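Local coordinates for protein adenosine kinase, putative (Trypanosoma brucei, PDB 3OTX) that probably catalyses the ATP-dependent, magnesium-assisted phosphorylation of adenosine to AMP in the purine salvage pathway, at residues R248-V253 against R261-T266; T272-A275 against V280-V283; H226-F231 against E243-R248. The protein carries 1 engineered substitution. All coordinates share one frame; numbering follows the deposited sequence.

Interaction 1 (R248-V253 against R261-T266). With AP5 (bis(adenosine)-5'-pentaphosphate), chain C.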
loop_
_atom_site.group_PDB
_atom_site.type_symbol
_atom_site.label_atom_id
_atom_site.label_comp_id
_atom_site.label_asym_id
_atom_site.label_seq_id
_atom_site.Cartn_x
_atom_site.Cartn_y
_atom_site.Cartn_z
ATOM N N ARG A 248 -10.700 15.202 -12.384
ATOM C CA ARG A 248 -10.109 16.388 -11.754
ATOM C C ARG A 248 -8.705 16.100 -11.150
ATOM O O ARG A 248 -7.836 16.982 -11.118
ATOM C CB ARG A 248 -11.039 16.966 -10.692
ATOM C CG ARG A 248 -12.390 17.418 -11.175
ATOM C CD ARG A 248 -13.183 17.989 -10.030
ATOM N NE ARG A 248 -14.567 18.255 -10.409
ATOM C CZ ARG A 248 -15.436 18.928 -9.668
ATOM N NH1 ARG A 248 -15.066 19.424 -8.491
ATOM N NH2 ARG A 248 -16.674 19.117 -10.105
ATOM N N ALA A 249 -8.465 14.893 -10.656
ATOM C CA ALA A 249 -7.132 14.592 -10.096
ATOM C C ALA A 249 -6.117 14.529 -11.218
ATOM O O ALA A 249 -4.922 14.727 -11.000
ATOM C CB ALA A 249 -7.168 13.264 -9.338
ATOM N N VAL A 250 -6.591 14.258 -12.428
ATOM C CA VAL A 250 -5.702 14.250 -13.578
ATOM C C VAL A 250 -5.278 15.676 -13.932
ATOM O O VAL A 250 -4.080 15.937 -14.095
ATOM C CB VAL A 250 -6.316 13.517 -14.798
ATOM C CG1 VAL A 250 -5.536 13.829 -16.082
ATOM C CG2 VAL A 250 -6.364 12.006 -14.521
ATOM N N SER A 251 -6.247 16.589 -14.014
ATOM C CA SER A 251 -5.985 17.884 -14.639
ATOM C C SER A 251 -5.907 19.065 -13.665
ATOM O O SER A 251 -5.471 20.169 -14.047
ATOM C CB SER A 251 -7.040 18.152 -15.695
ATOM O OG SER A 251 -8.319 18.228 -15.092
ATOM N N GLU A 252 -6.348 18.865 -12.429
ATOM C CA GLU A 252 -6.474 19.976 -11.513
ATOM C C GLU A 252 -5.466 19.898 -10.379
ATOM O O GLU A 252 -5.096 20.917 -9.819
ATOM C CB GLU A 252 -7.917 20.097 -11.012
ATOM C CG GLU A 252 -8.900 20.460 -12.141
ATOM C CD GLU A 252 -10.330 20.644 -11.691
ATOM O OE1 GLU A 252 -10.577 20.936 -10.503
ATOM O OE2 GLU A 252 -11.233 20.587 -12.564
ATOM N N VAL A 253 -5.023 18.694 -10.049
ATOM C CA VAL A 253 -4.016 18.509 -9.017
ATOM C C VAL A 253 -2.660 18.763 -9.649
ATOM O O VAL A 253 -2.349 18.193 -10.699
ATOM C CB VAL A 253 -4.078 17.084 -8.482
ATOM C CG1 VAL A 253 -2.825 16.725 -7.659
ATOM C CG2 VAL A 253 -5.339 16.935 -7.646
ATOM N N ARG A 261 0.033 11.941 -16.004
ATOM C CA ARG A 261 -0.689 11.644 -14.769
ATOM C C ARG A 261 -1.797 10.614 -15.024
ATOM O O ARG A 261 -2.565 10.736 -15.988
ATOM C CB ARG A 261 -1.203 12.988 -14.190
ATOM C CG ARG A 261 -2.319 12.958 -13.174
ATOM C CD ARG A 261 -1.930 12.389 -11.778
ATOM N NE ARG A 261 -0.851 13.114 -11.058
ATOM C CZ ARG A 261 -0.921 14.366 -10.587
ATOM N NH1 ARG A 261 -1.987 15.131 -10.795
ATOM N NH2 ARG A 261 0.119 14.877 -9.927
ATOM N N VAL A 262 -1.845 9.585 -14.174
ATOM C CA VAL A 262 -2.832 8.509 -14.263
ATOM C C VAL A 262 -3.512 8.444 -12.897
ATOM O O VAL A 262 -2.839 8.533 -11.864
ATOM C CB VAL A 262 -2.158 7.132 -14.549
ATOM C CG1 VAL A 262 -3.196 5.969 -14.667
ATOM C CG2 VAL A 262 -1.271 7.203 -15.782
ATOM N N VAL A 263 -4.827 8.251 -12.877
ATOM C CA VAL A 263 -5.532 8.081 -11.623
ATOM C C VAL A 263 -6.328 6.783 -11.712
ATOM O O VAL A 263 -7.018 6.537 -12.708
ATOM C CB VAL A 263 -6.430 9.298 -11.322
ATOM C CG1 VAL A 263 -7.162 9.155 -10.011
ATOM C CG2 VAL A 263 -5.591 10.617 -11.282
ATOM N N VAL A 264 -6.225 5.951 -10.675
ATOM C CA VAL A 264 -6.886 4.643 -10.655
ATOM C C VAL A 264 -7.646 4.530 -9.341
ATOM O O VAL A 264 -7.020 4.526 -8.284
ATOM C CB VAL A 264 -5.834 3.510 -10.678
ATOM C CG1 VAL A 264 -6.515 2.126 -10.659
ATOM C CG2 VAL A 264 -4.909 3.629 -11.901
ATOM N N PHE A 265 -8.969 4.421 -9.393
ATOM C CA PHE A 265 -9.794 4.294 -8.183
ATOM C C PHE A 265 -10.589 2.996 -8.268
ATOM O O PHE A 265 -11.436 2.824 -9.162
ATOM C CB PHE A 265 -10.801 5.454 -8.043
ATOM C CG PHE A 265 -10.189 6.794 -7.785
ATOM C CD1 PHE A 265 -9.039 6.918 -7.008
ATOM C CD2 PHE A 265 -10.813 7.950 -8.288
ATOM C CE1 PHE A 265 -8.496 8.183 -6.739
ATOM C CE2 PHE A 265 -10.277 9.216 -8.022
ATOM C CZ PHE A 265 -9.113 9.309 -7.255
ATOM N N THR A 266 -10.315 2.095 -7.334
ATOM C CA THR A 266 -11.010 0.822 -7.274
ATOM C C THR A 266 -12.332 0.980 -6.531
ATOM O O THR A 266 -12.495 1.882 -5.688
ATOM C CB THR A 266 -10.161 -0.283 -6.614
ATOM O OG1 THR A 266 -9.842 0.104 -5.268
ATOM C CG2 THR A 266 -8.850 -0.489 -7.372
HETATM P PA AP5 C . -11.423 -2.549 -3.084
HETATM O O1A AP5 C . -12.496 -3.001 -2.099
HETATM O O2A AP5 C . -11.797 -1.319 -3.887
HETATM O O3A AP5 C . -10.011 -2.221 -2.384
HETATM P PB AP5 C . -9.781 -1.509 -0.954
HETATM O O1B AP5 C . -10.984 -0.750 -0.486
HETATM O O2B AP5 C . -8.494 -0.766 -1.057
HETATM O O3B AP5 C . -9.598 -2.819 -0.067
HETATM P PG AP5 C . -9.705 -3.102 1.496
HETATM O O1G AP5 C . -10.030 -4.556 1.648
HETATM O O2G AP5 C . -10.768 -2.301 2.216
HETATM O O3G AP5 C . -8.233 -2.844 1.913
HETATM P PD AP5 C . -7.525 -2.921 3.365
HETATM O O1D AP5 C . -8.465 -3.310 4.491
HETATM O O2D AP5 C . -6.747 -1.641 3.486
HETATM O O3D AP5 C . -6.556 -4.189 3.151
HETATM P PE AP5 C . -5.071 -4.153 2.519
HETATM O O1E AP5 C . -5.038 -3.191 1.366
HETATM O O2E AP5 C . -4.608 -5.586 2.264
HETATM O O5F AP5 C . -11.047 -3.814 -3.996
HETATM C C5F AP5 C . -9.946 -3.761 -4.903
HETATM C C4F AP5 C . -10.157 -4.790 -5.987
HETATM O O4F AP5 C . -10.371 -6.081 -5.400
HETATM C C3F AP5 C . -11.412 -4.581 -6.830
HETATM O O3F AP5 C . -11.127 -3.715 -7.901
HETATM C C2F AP5 C . -11.795 -5.976 -7.233
HETATM O O2F AP5 C . -11.014 -6.387 -8.327
HETATM C C1F AP5 C . -11.362 -6.806 -6.020
HETATM N N9A AP5 C . -12.450 -7.013 -5.021
HETATM C C8A AP5 C . -12.547 -6.429 -3.755
HETATM N N7A AP5 C . -13.678 -6.906 -3.166
HETATM C C5A AP5 C . -14.277 -7.776 -4.013
HETATM C C6A AP5 C . -15.399 -8.569 -3.925
HETATM N N6A AP5 C . -16.108 -8.666 -2.796
HETATM N N1A AP5 C . -15.729 -9.374 -4.988
HETATM C C2A AP5 C . -14.952 -9.430 -6.135
HETATM N N3A AP5 C . -13.825 -8.640 -6.206
HETATM C C4A AP5 C . -13.482 -7.853 -5.167
HETATM O O5J AP5 C . -4.173 -3.502 3.706
HETATM C C5J AP5 C . -4.065 -4.169 4.952
HETATM C C4J AP5 C . -2.668 -3.838 5.449
HETATM O O4J AP5 C . -2.590 -2.464 5.864
HETATM C C3J AP5 C . -2.265 -4.605 6.712
HETATM O O3J AP5 C . -1.347 -5.627 6.323
HETATM C C2J AP5 C . -1.644 -3.544 7.634
HETATM O O2J AP5 C . -0.398 -3.937 8.199
HETATM C C1J AP5 C . -1.460 -2.379 6.693
HETATM N N9B AP5 C . -1.399 -1.076 7.372
HETATM C C8B AP5 C . -2.376 -0.560 8.179
HETATM N N7B AP5 C . -1.917 0.632 8.642
HETATM C C5B AP5 C . -0.668 0.861 8.127
HETATM C C6B AP5 C . 0.241 1.917 8.262
HETATM N N6B AP5 C . 0.051 2.969 9.075
HETATM N N1B AP5 C . 1.432 1.771 7.605
HETATM C C2B AP5 C . 1.732 0.728 6.759
HETATM N N3B AP5 C . 0.855 -0.333 6.662
HETATM C C4B AP5 C . -0.341 -0.228 7.317
#
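Arg261 runs along the C-terminal end of helix 242-251 and the turn after it, touching the backbones of Ala249, Val250 and Val253 along its length. CB sits 4.1 Å from Val250 O, and CG draws up to 3.6 Å from the same oxygen. There the chain folds back twice, with chi2 at 70° and chi3 at 60°, and this double bend carries CD to 3.9 Å from Ala249 O and turns the guanidinium toward the last residues of the segment. NE is held by Thr218 O. NH1 bonds twice: Ala249 O takes it at 3.0 Å, end-on to the carbonyl, and Val253 O at 3.1 Å, lying close to the guanidinium plane although NH1 stands above the plane of that carbonyl. NH2 goes to Pro254 O. The helix belongs to the crossover that joins two parallel neighbours of the central sheet, strands 220-224 and 262-267, in the ribokinase-like PfkB fold. Two residues on, on the same side of the strand, Val263 points toward the helix, and its CG2 rests against both Ala249 CB and Val250 CG2. At the far end of the strand, Thr266 OG1 donates to O2A of the bound bis(adenosine)-5'-pentaphosphate at 2.8 Å.

Interaction 2 (T272-A275 against V280-V283)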
loop_
_atom_site.group_PDB
_atom_site.type_symbol
_atom_site.label_atom_id
_atom_site.label_comp_id
_atom_site.label_asym_id
_atom_site.label_seq_id
_atom_site.Cartn_x
_atom_site.Cartn_y
_atom_site.Cartn_z
ATOM N N THR A 272 -13.426 -0.497 -11.860
ATOM C CA THR A 272 -12.313 0.334 -11.522
ATOM C C THR A 272 -12.286 1.529 -12.479
ATOM O O THR A 272 -12.455 1.376 -13.692
ATOM C CB THR A 272 -10.994 -0.447 -11.607
ATOM O OG1 THR A 272 -10.935 -1.368 -10.511
ATOM C CG2 THR A 272 -9.781 0.489 -11.508
ATOM N N VAL A 273 -12.093 2.704 -11.903
ATOM C CA VAL A 273 -12.080 3.968 -12.677
ATOM C C VAL A 273 -10.621 4.274 -13.059
ATOM O O VAL A 273 -9.739 4.234 -12.217
ATOM C CB VAL A 273 -12.714 5.121 -11.871
ATOM C CG1 VAL A 273 -12.552 6.488 -12.580
ATOM C CG2 VAL A 273 -14.179 4.867 -11.636
ATOM N N LEU A 274 -10.385 4.474 -14.338
ATOM C CA LEU A 274 -9.045 4.680 -14.873
ATOM C C LEU A 274 -9.061 5.986 -15.659
ATOM O O LEU A 274 -9.779 6.098 -16.643
ATOM C CB LEU A 274 -8.660 3.521 -15.805
ATOM C CG LEU A 274 -7.341 3.576 -16.588
ATOM C CD1 LEU A 274 -6.110 3.670 -15.666
ATOM C CD2 LEU A 274 -7.161 2.378 -17.540
ATOM N N ALA A 275 -8.298 6.987 -15.214
ATOM C CA ALA A 275 -8.314 8.300 -15.908
ATOM C C ALA A 275 -6.929 8.755 -16.272
ATOM O O ALA A 275 -5.983 8.580 -15.497
ATOM C CB ALA A 275 -8.986 9.361 -15.067
ATOM N N VAL A 280 -11.555 9.288 -19.317
ATOM C CA VAL A 280 -11.850 8.404 -18.209
ATOM C C VAL A 280 -12.519 7.152 -18.753
ATOM O O VAL A 280 -13.447 7.252 -19.560
ATOM C CB VAL A 280 -12.794 9.085 -17.203
ATOM C CG1 VAL A 280 -13.090 8.151 -16.042
ATOM C CG2 VAL A 280 -12.180 10.383 -16.690
ATOM N N GLU A 281 -12.043 5.986 -18.309
ATOM C CA GLU A 281 -12.643 4.707 -18.669
ATOM C C GLU A 281 -12.956 3.935 -17.394
ATOM O O GLU A 281 -12.476 4.261 -16.301
ATOM C CB GLU A 281 -11.669 3.836 -19.452
ATOM C CG GLU A 281 -10.917 4.478 -20.583
ATOM C CD GLU A 281 -9.656 3.697 -20.901
ATOM O OE1 GLU A 281 -9.739 2.451 -21.015
ATOM O OE2 GLU A 281 -8.583 4.326 -21.025
ATOM N N THR A 282 -13.763 2.895 -17.542
ATOM C CA THR A 282 -13.993 1.976 -16.443
ATOM C C THR A 282 -13.547 0.587 -16.873
ATOM O O THR A 282 -13.713 0.187 -18.031
ATOM C CB THR A 282 -15.469 1.968 -15.982
ATOM O OG1 THR A 282 -16.322 1.768 -17.101
ATOM C CG2 THR A 282 -15.846 3.301 -15.322
ATOM N N VAL A 283 -12.951 -0.128 -15.924
ATOM C CA VAL A 283 -12.491 -1.481 -16.147
ATOM C C VAL A 283 -13.314 -2.436 -15.273
ATOM O O VAL A 283 -13.185 -2.412 -14.041
ATOM C CB VAL A 283 -11.007 -1.610 -15.758
ATOM C CG1 VAL A 283 -10.473 -2.986 -16.086
ATOM C CG2 VAL A 283 -10.168 -0.522 -16.437
#
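Thr272 O is gripped twice by the opposing strand: Val283 N gives it a hydrogen bond of 2.7 Å in the carbonyl plane, and Thr282 CA adds a CA-H...O contact at 3.2 Å. The two strands form the beta hairpin 270-276/279-283 that ends the central sheet, with 279-283 as its outermost strand on that side. Thr272 with Val283 and Leu274 with Glu281 are antiparallel hydrogen-bonded pairs; Val273 with Thr282 and Ala275 with Val280 are the non-hydrogen-bonded ones between and beyond them. The Leu274-Glu281 pair has the straighter bonds, 177° at the hydrogen from Glu281 N to Leu274 O and close to straight in the other. The axes of the two short segments run 150° apart in direction rather than 180°, the twist of the hairpin.

Side chains alternate between two faces. Val273, Ala275, Val280 and Thr282 lie on the face packed by helix 242-251, where Val280 divides its methyls: CG1 meets Val273 CG1 at 3.9 Å and CG2 meets Ala275 CB at 3.7 Å. On the other face, covered by helix 317-332, Leu274 CD2 reaches Val283 CG2 at 4.3 Å. Polar ends on that face are tied to the same helix: Glu281 OE1 makes a salt bridge to Arg318 NH1. Thr272, which lines the inhibitor pocket, has chi1 near -72°, setting OG1 beside its own backbone N, where it is hydrogen-bonded to His325 NE2.

Interaction 3 (H226-F231 against E243-R248)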
loop_
_atom_site.group_PDB
_atom_site.type_symbol
_atom_site.label_atom_id
_atom_site.label_comp_id
_atom_site.label_asym_id
_atom_site.label_seq_id
_atom_site.Cartn_x
_atom_site.Cartn_y
_atom_site.Cartn_z
ATOM N N HIS A 226 -13.627 5.173 -1.253
ATOM C CA HIS A 226 -13.734 5.985 -0.062
ATOM C C HIS A 226 -12.660 7.077 -0.000
ATOM O O HIS A 226 -12.965 8.240 0.302
ATOM C CB HIS A 226 -13.665 5.078 1.153
ATOM C CG HIS A 226 -14.065 5.737 2.427
ATOM N ND1 HIS A 226 -14.624 5.035 3.471
ATOM C CD2 HIS A 226 -14.003 7.031 2.833
ATOM C CE1 HIS A 226 -14.881 5.863 4.469
ATOM N NE2 HIS A 226 -14.524 7.081 4.105
ATOM N N GLU A 227 -11.419 6.685 -0.289
ATOM C CA GLU A 227 -10.289 7.596 -0.301
ATOM C C GLU A 227 -10.480 8.623 -1.400
ATOM O O GLU A 227 -10.104 9.779 -1.214
ATOM C CB GLU A 227 -9.012 6.807 -0.527
ATOM C CG GLU A 227 -8.616 5.937 0.671
ATOM C CD GLU A 227 -7.747 4.757 0.251
ATOM O OE1 GLU A 227 -7.262 4.713 -0.913
ATOM O OE2 GLU A 227 -7.551 3.844 1.076
ATOM N N ALA A 228 -11.051 8.226 -2.534
ATOM C CA ALA A 228 -11.306 9.194 -3.600
ATOM C C ALA A 228 -12.282 10.275 -3.128
ATOM O O ALA A 228 -12.071 11.480 -3.373
ATOM C CB ALA A 228 -11.828 8.493 -4.896
ATOM N N LYS A 229 -13.349 9.860 -2.440
ATOM C CA LYS A 229 -14.281 10.848 -1.890
ATOM C C LYS A 229 -13.611 11.735 -0.833
ATOM O O LYS A 229 -13.922 12.928 -0.754
ATOM C CB LYS A 229 -15.529 10.182 -1.320
ATOM C CG LYS A 229 -16.315 9.433 -2.368
ATOM C CD LYS A 229 -17.504 8.700 -1.737
ATOM C CE LYS A 229 -18.353 8.060 -2.805
ATOM N NZ LYS A 229 -19.335 7.116 -2.262
ATOM N N GLU A 230 -12.712 11.158 -0.041
ATOM C CA GLU A 230 -12.015 11.945 0.980
ATOM C C GLU A 230 -11.073 12.953 0.324
ATOM O O GLU A 230 -10.931 14.071 0.821
ATOM C CB GLU A 230 -11.280 11.063 1.977
ATOM C CG GLU A 230 -10.929 11.770 3.278
ATOM C CD GLU A 230 -12.160 12.097 4.103
ATOM O OE1 GLU A 230 -12.920 11.156 4.449
ATOM O OE2 GLU A 230 -12.360 13.288 4.398
ATOM N N PHE A 231 -10.444 12.540 -0.778
ATOM C CA PHE A 231 -9.577 13.407 -1.592
ATOM C C PHE A 231 -10.376 14.574 -2.164
ATOM O O PHE A 231 -9.932 15.727 -2.094
ATOM C CB PHE A 231 -8.924 12.589 -2.715
ATOM C CG PHE A 231 -7.792 13.307 -3.410
ATOM C CD1 PHE A 231 -6.487 13.167 -2.963
ATOM C CD2 PHE A 231 -8.056 14.156 -4.492
ATOM C CE1 PHE A 231 -5.428 13.836 -3.600
ATOM C CE2 PHE A 231 -7.005 14.826 -5.137
ATOM C CZ PHE A 231 -5.696 14.664 -4.691
ATOM N N GLU A 243 -15.769 9.000 -11.099
ATOM C CA GLU A 243 -15.251 9.340 -12.420
ATOM C C GLU A 243 -14.836 10.814 -12.456
ATOM O O GLU A 243 -13.761 11.130 -12.946
ATOM C CB GLU A 243 -16.263 9.030 -13.524
ATOM C CG GLU A 243 -16.338 7.532 -13.800
ATOM C CD GLU A 243 -17.194 7.205 -15.016
ATOM O OE1 GLU A 243 -17.218 7.998 -15.983
ATOM O OE2 GLU A 243 -17.842 6.143 -14.994
ATOM N N GLU A 244 -15.668 11.692 -11.915
ATOM C CA GLU A 244 -15.372 13.141 -11.929
ATOM C C GLU A 244 -14.168 13.454 -11.037
ATOM O O GLU A 244 -13.300 14.234 -11.407
ATOM C CB GLU A 244 -16.614 13.962 -11.521
ATOM C CG GLU A 244 -16.407 15.475 -11.466
ATOM C CD GLU A 244 -16.009 16.075 -12.814
ATOM O OE1 GLU A 244 -16.200 15.420 -13.863
ATOM O OE2 GLU A 244 -15.477 17.201 -12.800
ATOM N N ILE A 245 -14.095 12.812 -9.873
ATOM C CA ILE A 245 -12.934 12.989 -8.990
ATOM C C ILE A 245 -11.651 12.589 -9.706
ATOM O O ILE A 245 -10.641 13.307 -9.639
ATOM C CB ILE A 245 -13.126 12.235 -7.646
ATOM C CG1 ILE A 245 -14.380 12.764 -6.938
ATOM C CG2 ILE A 245 -11.907 12.406 -6.727
ATOM C CD1 ILE A 245 -14.876 11.880 -5.776
ATOM N N ALA A 246 -11.677 11.453 -10.398
ATOM C CA ALA A 246 -10.526 11.004 -11.187
ATOM C C ALA A 246 -10.139 12.007 -12.295
ATOM O O ALA A 246 -8.955 12.341 -12.432
ATOM C CB ALA A 246 -10.750 9.588 -11.754
ATOM N N ARG A 247 -11.130 12.497 -13.051
ATOM C CA ARG A 247 -10.918 13.507 -14.092
ATOM C C ARG A 247 -10.188 14.705 -13.502
ATOM O O ARG A 247 -9.181 15.181 -14.055
ATOM C CB ARG A 247 -12.292 13.937 -14.641
ATOM C CG ARG A 247 -12.294 14.844 -15.854
ATOM C CD ARG A 247 -13.727 14.908 -16.419
ATOM N NE ARG A 247 -14.070 13.687 -17.154
ATOM C CZ ARG A 247 -15.049 12.830 -16.853
ATOM N NH1 ARG A 247 -15.865 13.020 -15.814
ATOM N NH2 ARG A 247 -15.221 11.765 -17.622
ATOM N N ARG A 248 -10.700 15.202 -12.384
ATOM C CA ARG A 248 -10.109 16.388 -11.754
ATOM C C ARG A 248 -8.705 16.100 -11.150
ATOM O O ARG A 248 -7.836 16.982 -11.118
ATOM C CB ARG A 248 -11.039 16.966 -10.692
ATOM C CG ARG A 248 -12.390 17.418 -11.175
ATOM C CD ARG A 248 -13.183 17.989 -10.030
ATOM N NE ARG A 248 -14.567 18.255 -10.409
ATOM C CZ ARG A 248 -15.436 18.928 -9.668
ATOM N NH1 ARG A 248 -15.066 19.424 -8.491
ATOM N NH2 ARG A 248 -16.674 19.117 -10.105
#
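Two torsions of Ile245 bring its methyls onto Ala228: chi1 of -59° places CG2 anti to the backbone N, and chi2 of 166° stretches the other branch out to CD1. Both branches converge on one carbonyl, CG2 at 3.5 Å from Ala228 O and CD1 at 3.7 Å from it. CG2 also faces Ala228 CB, at 4.3 Å, while CD1 passes on to the start of the next residue and lies 4.1 Å from Lys229 CA. Lys229 takes part with its backbone and the first carbons of its side chain, although that side chain sets out away from the partner helix. The contact thus joins helices 225-235 and 242-251, two successive helices of the crossover between strands 220-224 and 262-267. Ala228 and Ile245 also share Phe265 of the second of these strands as a neighbour, so both pack against the CE2 rim of an aromatic ring from the sheet.

The charged groups of 243-248 gather away from this meeting point. Glu244 holds two arginines of the following turn in a salt-bridge network: Arg247 NH1 binds OE1 at 3.1 Å, and Arg248 NE binds OE2 at 2.8 Å, on the anti lone pair of that oxygen and along a nearly straight line of 177°. In each case the oxygen lies in the guanidinium plane. Arg248 has a further cation-pi partner in Trp237. No hydrogen bond crosses between the two segments, so they are held here by the fit of one branched apolar side chain against a helix backbone, while the paired charges probably steady 242-251 from its own surface.

Overall arrangement
All three contacts lie on one side of the chain, their centres about 8 Å (interactions 1 and 3), 10 Å (1 and 2) and 12 Å (2 and 3) apart. Helix 242-251 serves interactions 1 and 3, and it also covers the hairpin of interaction 2, with Ala246 CB 3.7 Å from Val273 CG1. Phe265 links the parts: its CE2 is 3.6 Å from Ala228 CB, and its O probably accepts a hydrogen bond from Val273 N at 2.8 Å. Toward the inhibitor, Thr266 and Thr272 are pocket residues on adjoining strands, whereas the side chain of Ala228 is about 10 Å from the ligand and about 6 Å from the side chain of Asn224, which binds ADP.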